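Local coordinates for protein alpha-galactosidase (Lactobacillus brevis, PDB 3MI6) that probably hydrolyses terminal, non-reducing alpha-D-galactose residues in alpha-D-galactosides, as a member of glycosyl hydrolase family 36, at residues R330-A339 / D601-T609. Sequence-based numbering, arbitrary orientation.
Sequences RPVLINNWEA and DLGYELDIT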
ATOM      1  N   ARG D 330      22.126 -30.547  22.352  1.00 36.26           N
ATOM      2  CA  ARG D 330      23.207 -29.683  22.776  1.00 36.08           C
ATOM      3  C   ARG D 330      23.110 -29.238  24.220  1.00 37.16           C
ATOM      4  O   ARG D 330      22.034 -28.883  24.715  1.00 38.33           O
ATOM      5  CB  ARG D 330      23.317 -28.515  21.832  1.00 36.50           C
ATOM      6  CG  ARG D 330      23.991 -28.993  20.593  1.00 41.92           C
ATOM      7  CD  ARG D 330      23.409 -28.405  19.395  1.00 41.24           C
ATOM      8  NE  ARG D 330      23.149 -29.406  18.381  1.00 36.62           N
ATOM      9  CZ  ARG D 330      23.249 -29.134  17.097  1.00 38.56           C
ATOM     10  NH1 ARG D 330      23.645 -27.928  16.731  1.00 41.76           N
ATOM     11  NH2 ARG D 330      22.961 -30.044  16.191  1.00 40.97           N
ATOM     12  N   PRO D 331      24.247 -29.261  24.911  1.00 36.40           N
ATOM     13  CA  PRO D 331      24.250 -29.107  26.364  1.00 36.89           C
ATOM     14  C   PRO D 331      23.818 -27.696  26.802  1.00 36.16           C
ATOM     15  O   PRO D 331      23.923 -26.752  26.028  1.00 35.38           O
ATOM     16  CB  PRO D 331      25.710 -29.379  26.718  1.00 36.81           C
ATOM     17  CG  PRO D 331      26.473 -28.901  25.534  1.00 35.18           C
ATOM     18  CD  PRO D 331      25.603 -29.248  24.344  1.00 36.42           C
ATOM     19  N   VAL D 332      23.305 -27.561  28.022  1.00 35.94           N
ATOM     20  CA  VAL D 332      23.068 -26.245  28.582  1.00 34.61           C
ATOM     21  C   VAL D 332      24.393 -25.716  29.122  1.00 37.45           C
ATOM     22  O   VAL D 332      25.012 -26.335  29.979  1.00 37.90           O
ATOM     23  CB  VAL D 332      22.022 -26.292  29.697  1.00 34.91           C
ATOM     24  CG1 VAL D 332      21.840 -24.912  30.315  1.00 34.89           C
ATOM     25  CG2 VAL D 332      20.720 -26.809  29.158  1.00 34.41           C
ATOM     26  N   LEU D 333      24.846 -24.580  28.611  1.00 36.59           N
ATOM     27  CA  LEU D 333      26.162 -24.098  28.983  1.00 36.85           C
ATOM     28  C   LEU D 333      26.085 -22.809  29.776  1.00 40.92           C
ATOM     29  O   LEU D 333      25.052 -22.146  29.803  1.00 41.54           O
ATOM     30  CB  LEU D 333      27.007 -23.874  27.740  1.00 37.68           C
ATOM     31  CG  LEU D 333      26.536 -22.785  26.776  1.00 37.32           C
ATOM     32  CD1 LEU D 333      26.942 -21.397  27.244  1.00 36.45           C
ATOM     33  CD2 LEU D 333      27.098 -23.049  25.393  1.00 39.20           C
ATOM     34  N   ILE D 334      27.186 -22.462  30.430  1.00 42.26           N
ATOM     35  CA  ILE D 334      27.334 -21.137  31.003  1.00 42.10           C
ATOM     36  C   ILE D 334      28.658 -20.526  30.532  1.00 42.79           C
ATOM     37  O   ILE D 334      29.648 -21.217  30.406  1.00 42.36           O
ATOM     38  CB  ILE D 334      27.226 -21.150  32.531  1.00 41.89           C
ATOM     39  CG1 ILE D 334      27.451 -19.740  33.077  1.00 42.69           C
ATOM     40  CG2 ILE D 334      28.212 -22.129  33.132  1.00 41.86           C
ATOM     41  CD1 ILE D 334      27.031 -19.571  34.499  1.00 43.44           C
ATOM     42  N   ASN D 335      28.644 -19.230  30.247  1.00 47.10           N
ATOM     43  CA  ASN D 335      29.772 -18.519  29.661  1.00 47.70           C
ATOM     44  C   ASN D 335      30.043 -17.282  30.515  1.00 52.79           C
ATOM     45  O   ASN D 335      29.105 -16.531  30.828  1.00 50.62           O
ATOM     46  CB  ASN D 335      29.407 -18.136  28.219  1.00 48.56           C
ATOM     47  CG  ASN D 335      30.540 -17.453  27.464  1.00 53.53           C
ATOM     48  OD1 ASN D 335      31.357 -16.730  28.043  1.00 55.09           O
ATOM     49  ND2 ASN D 335      30.575 -17.665  26.151  1.00 50.21           N
ATOM     50  N   ASN D 336      31.307 -17.075  30.902  1.00 54.30           N
ATOM     51  CA  ASN D 336      31.676 -15.972  31.811  1.00 57.42           C
ATOM     52  C   ASN D 336      31.903 -14.590  31.167  1.00 55.70           C
ATOM     53  O   ASN D 336      32.296 -13.645  31.848  1.00 55.03           O
ATOM     54  CB  ASN D 336      32.913 -16.342  32.619  1.00 54.16           C
ATOM     55  CG  ASN D 336      34.148 -16.457  31.756  1.00 56.07           C
ATOM     56  OD1 ASN D 336      34.190 -17.271  30.841  1.00 54.46           O
ATOM     57  ND2 ASN D 336      35.158 -15.639  32.037  1.00 56.85           N
ATOM     58  N   TRP D 337      31.643 -14.480  29.866  1.00 55.51           N
ATOM     59  CA  TRP D 337      31.873 -13.244  29.117  1.00 57.05           C
ATOM     60  C   TRP D 337      31.157 -12.020  29.716  1.00 61.31           C
ATOM     61  O   TRP D 337      31.808 -11.180  30.335  1.00 63.15           O
ATOM     62  CB  TRP D 337      31.553 -13.433  27.618  1.00 57.31           C
ATOM     63  CG  TRP D 337      31.573 -12.149  26.787  1.00 61.20           C
ATOM     64  CD1 TRP D 337      30.566 -11.670  26.003  1.00 61.56           C
ATOM     65  CD2 TRP D 337      32.644 -11.194  26.681  1.00 62.68           C
ATOM     66  NE1 TRP D 337      30.937 -10.486  25.417  1.00 61.91           N
ATOM     67  CE2 TRP D 337      32.208 -10.173  25.811  1.00 58.65           C
ATOM     68  CE3 TRP D 337      33.924 -11.104  27.240  1.00 64.56           C
ATOM     69  CZ2 TRP D 337      33.001  -9.085  25.478  1.00 60.37           C
ATOM     70  CZ3 TRP D 337      34.713 -10.020  26.909  1.00 66.75           C
ATOM     71  CH2 TRP D 337      34.247  -9.023  26.033  1.00 65.84           C
ATOM     72  N   GLU D 338      29.835 -11.920  29.535  1.00 62.12           N
ATOM     73  CA  GLU D 338      29.045 -10.795  30.077  1.00 62.58           C
ATOM     74  C   GLU D 338      28.968 -10.818  31.619  1.00 62.97           C
ATOM     75  O   GLU D 338      28.416  -9.904  32.252  1.00 60.33           O
ATOM     76  CB  GLU D 338      27.620 -10.771  29.486  1.00 61.28           C
ATOM     77  CG  GLU D 338      27.512 -10.489  27.974  1.00 59.39           C
ATOM     78  CD  GLU D 338      26.044 -10.350  27.491  1.00 56.54           C
ATOM     79  OE1 GLU D 338      25.255  -9.648  28.176  1.00 48.94           O
ATOM     80  OE2 GLU D 338      25.687 -10.936  26.430  1.00 51.51           O
ATOM     81  N   ALA D 339      29.536 -11.868  32.208  1.00 61.51           N
ATOM     82  CA  ALA D 339      29.526 -12.055  33.650  1.00 59.16           C
ATOM     83  C   ALA D 339      30.722 -11.407  34.326  1.00 59.85           C
ATOM     84  O   ALA D 339      30.588 -10.843  35.405  1.00 61.31           O
ATOM     85  CB  ALA D 339      29.478 -13.532  33.979  1.00 59.45           C
ATOM     86  N   ASP D 601      19.408 -23.073  21.396  1.00 36.27           N
ATOM     87  CA  ASP D 601      20.296 -23.816  22.268  1.00 37.93           C
ATOM     88  C   ASP D 601      20.609 -22.992  23.516  1.00 36.79           C
ATOM     89  O   ASP D 601      21.499 -22.131  23.510  1.00 36.19           O
ATOM     90  CB  ASP D 601      21.550 -24.234  21.489  1.00 37.00           C
ATOM     91  CG  ASP D 601      21.197 -24.997  20.212  1.00 39.47           C
ATOM     92  OD1 ASP D 601      20.196 -25.746  20.235  1.00 37.11           O
ATOM     93  OD2 ASP D 601      21.890 -24.832  19.180  1.00 42.22           O
ATOM     94  N   LEU D 602      19.855 -23.288  24.574  1.00 34.83           N
ATOM     95  CA  LEU D 602      19.865 -22.532  25.827  1.00 35.64           C
ATOM     96  C   LEU D 602      21.236 -22.500  26.486  1.00 35.39           C
ATOM     97  O   LEU D 602      21.977 -23.479  26.456  1.00 37.29           O
ATOM     98  CB  LEU D 602      18.813 -23.087  26.808  1.00 34.97           C
ATOM     99  CG  LEU D 602      18.673 -22.350  28.140  1.00 35.09           C
ATOM    100  CD1 LEU D 602      18.209 -20.932  27.902  1.00 31.11           C
ATOM    101  CD2 LEU D 602      17.727 -23.077  29.093  1.00 33.42           C
ATOM    102  N   GLY D 603      21.559 -21.356  27.074  1.00 36.10           N
ATOM    103  CA  GLY D 603      22.862 -21.110  27.660  1.00 36.07           C
ATOM    104  C   GLY D 603      22.727 -19.935  28.602  1.00 37.15           C
ATOM    105  O   GLY D 603      21.755 -19.192  28.517  1.00 38.29           O
ATOM    106  N   TYR D 604      23.668 -19.782  29.521  1.00 36.97           N
ATOM    107  CA  TYR D 604      23.606 -18.694  30.487  1.00 38.50           C
ATOM    108  C   TYR D 604      24.879 -17.899  30.453  1.00 40.20           C
ATOM    109  O   TYR D 604      25.959 -18.465  30.374  1.00 44.58           O
ATOM    110  CB  TYR D 604      23.306 -19.209  31.900  1.00 39.01           C
ATOM    111  CG  TYR D 604      21.896 -19.687  32.022  1.00 36.24           C
ATOM    112  CD1 TYR D 604      20.911 -18.871  32.561  1.00 37.33           C
ATOM    113  CD2 TYR D 604      21.531 -20.933  31.543  1.00 35.19           C
ATOM    114  CE1 TYR D 604      19.582 -19.299  32.644  1.00 37.20           C
ATOM    115  CE2 TYR D 604      20.221 -21.373  31.616  1.00 36.88           C
ATOM    116  CZ  TYR D 604      19.250 -20.552  32.169  1.00 36.12           C
ATOM    117  OH  TYR D 604      17.958 -20.990  32.239  1.00 33.81           O
ATOM    118  N   GLU D 605      24.749 -16.583  30.500  1.00 43.11           N
ATOM    119  CA  GLU D 605      25.895 -15.701  30.337  1.00 47.00           C
ATOM    120  C   GLU D 605      25.839 -14.601  31.384  1.00 48.27           C
ATOM    121  O   GLU D 605      26.032 -13.424  31.074  1.00 51.67           O
ATOM    122  CB  GLU D 605      25.912 -15.111  28.921  1.00 46.37           C
ATOM    123  CG  GLU D 605      27.279 -14.577  28.490  1.00 56.08           C
ATOM    124  CD  GLU D 605      27.389 -14.348  26.981  1.00 57.57           C
ATOM    125  OE1 GLU D 605      26.809 -15.134  26.195  1.00 53.44           O
ATOM    126  OE2 GLU D 605      28.073 -13.385  26.579  1.00 57.51           O
ATOM    127  N   LEU D 606      25.547 -14.992  32.622  1.00 44.98           N
ATOM    128  CA  LEU D 606      25.465 -14.036  33.717  1.00 47.51           C
ATOM    129  C   LEU D 606      26.154 -14.527  34.982  1.00 54.49           C
ATOM    130  O   LEU D 606      26.334 -15.726  35.177  1.00 52.91           O
ATOM    131  CB  LEU D 606      24.016 -13.626  34.000  1.00 46.47           C
ATOM    132  CG  LEU D 606      22.968 -14.438  34.760  1.00 46.50           C
ATOM    133  CD1 LEU D 606      21.652 -13.720  34.584  1.00 41.12           C
ATOM    134  CD2 LEU D 606      22.848 -15.830  34.247  1.00 44.38           C
ATOM    135  N   ASP D 607      26.562 -13.585  35.826  1.00 56.88           N
ATOM    136  CA  ASP D 607      27.259 -13.925  37.049  1.00 53.85           C
ATOM    137  C   ASP D 607      26.276 -14.476  38.063  1.00 54.79           C
ATOM    138  O   ASP D 607      25.731 -13.727  38.871  1.00 58.36           O
ATOM    139  CB  ASP D 607      27.949 -12.696  37.619  1.00 55.89           C
ATOM    140  CG  ASP D 607      28.932 -13.049  38.698  1.00 59.39           C
ATOM    141  OD1 ASP D 607      28.967 -14.236  39.082  1.00 58.15           O
ATOM    142  OD2 ASP D 607      29.680 -12.154  39.149  1.00 62.04           O
ATOM    143  N   ILE D 608      26.045 -15.784  38.019  1.00 55.05           N
ATOM    144  CA  ILE D 608      25.073 -16.420  38.906  1.00 55.10           C
ATOM    145  C   ILE D 608      25.537 -16.459  40.365  1.00 58.52           C
ATOM    146  O   ILE D 608      24.735 -16.721  41.261  1.00 58.86           O
ATOM    147  CB  ILE D 608      24.709 -17.836  38.435  1.00 52.07           C
ATOM    148  CG1 ILE D 608      25.963 -18.682  38.258  1.00 50.31           C
ATOM    149  CG2 ILE D 608      23.959 -17.784  37.130  1.00 49.37           C
ATOM    150  CD1 ILE D 608      25.674 -20.048  37.727  1.00 50.89           C
ATOM    151  N   THR D 609      26.822 -16.193  40.602  1.00 57.12           N
ATOM    152  CA  THR D 609      27.325 -16.023  41.964  1.00 54.96           C
ATOM    153  C   THR D 609      26.747 -14.756  42.622  1.00 57.88           C
ATOM    154  O   THR D 609      26.745 -14.638  43.845  1.00 61.38           O
ATOM    155  CB  THR D 609      28.883 -16.000  42.027  1.00 58.82           C
ATOM    156  OG1 THR D 609      29.371 -14.664  41.840  1.00 59.69           O
ATOM    157  CG2 THR D 609      29.495 -16.925  40.982  1.00 60.24           C
TER
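Tyr604 stitches the two parallel strands together through its backbone: its N donates to Leu333 O over 2.8 Å, and its O accepts from Asn335 N over 2.8 Å. On the face that carries Ile334 and Tyr604, Ile334 CD1 meets Ile608 CD1 tip to tip. Val332 CG1 lies at the edge of the Tyr604 ring, whose OH is bonded to Gln622.

Next to Tyr604, Glu605 illustrates how one side chain can bridge strand and helix. Its CB sits 4.0 Å from Asn335 O. With CG anti to the backbone N (chi1 -160°), the chain runs extended past that same carbonyl, CG lying 3.8 Å from Glu338 N. CD approaches Glu338 CG, the two side chains crossing at about a right angle. At the tip the oxygens part company: OE1 is hydrogen-bonded to His575, whereas OE2 reaches the edge of the Trp337 indole, 3.1 Å from CD1, and comes near Glu338 OE2, itself bonded to Thr551. Were Glu605 an alanine, His575 would probably lose this acceptor and a gap would open beside Trp337 and Glu338.

Asn335 OD1 accepts from Trp337 N, a capping bond at the helix start, while Asn335 ND2 hydrogen-bonds to Asp367 OD1, predicted to bind substrate. The first and eighth strands close the TIM barrel here, and Asn335 and Glu605 lie at the C-terminal end, where such enzymes carry their active site.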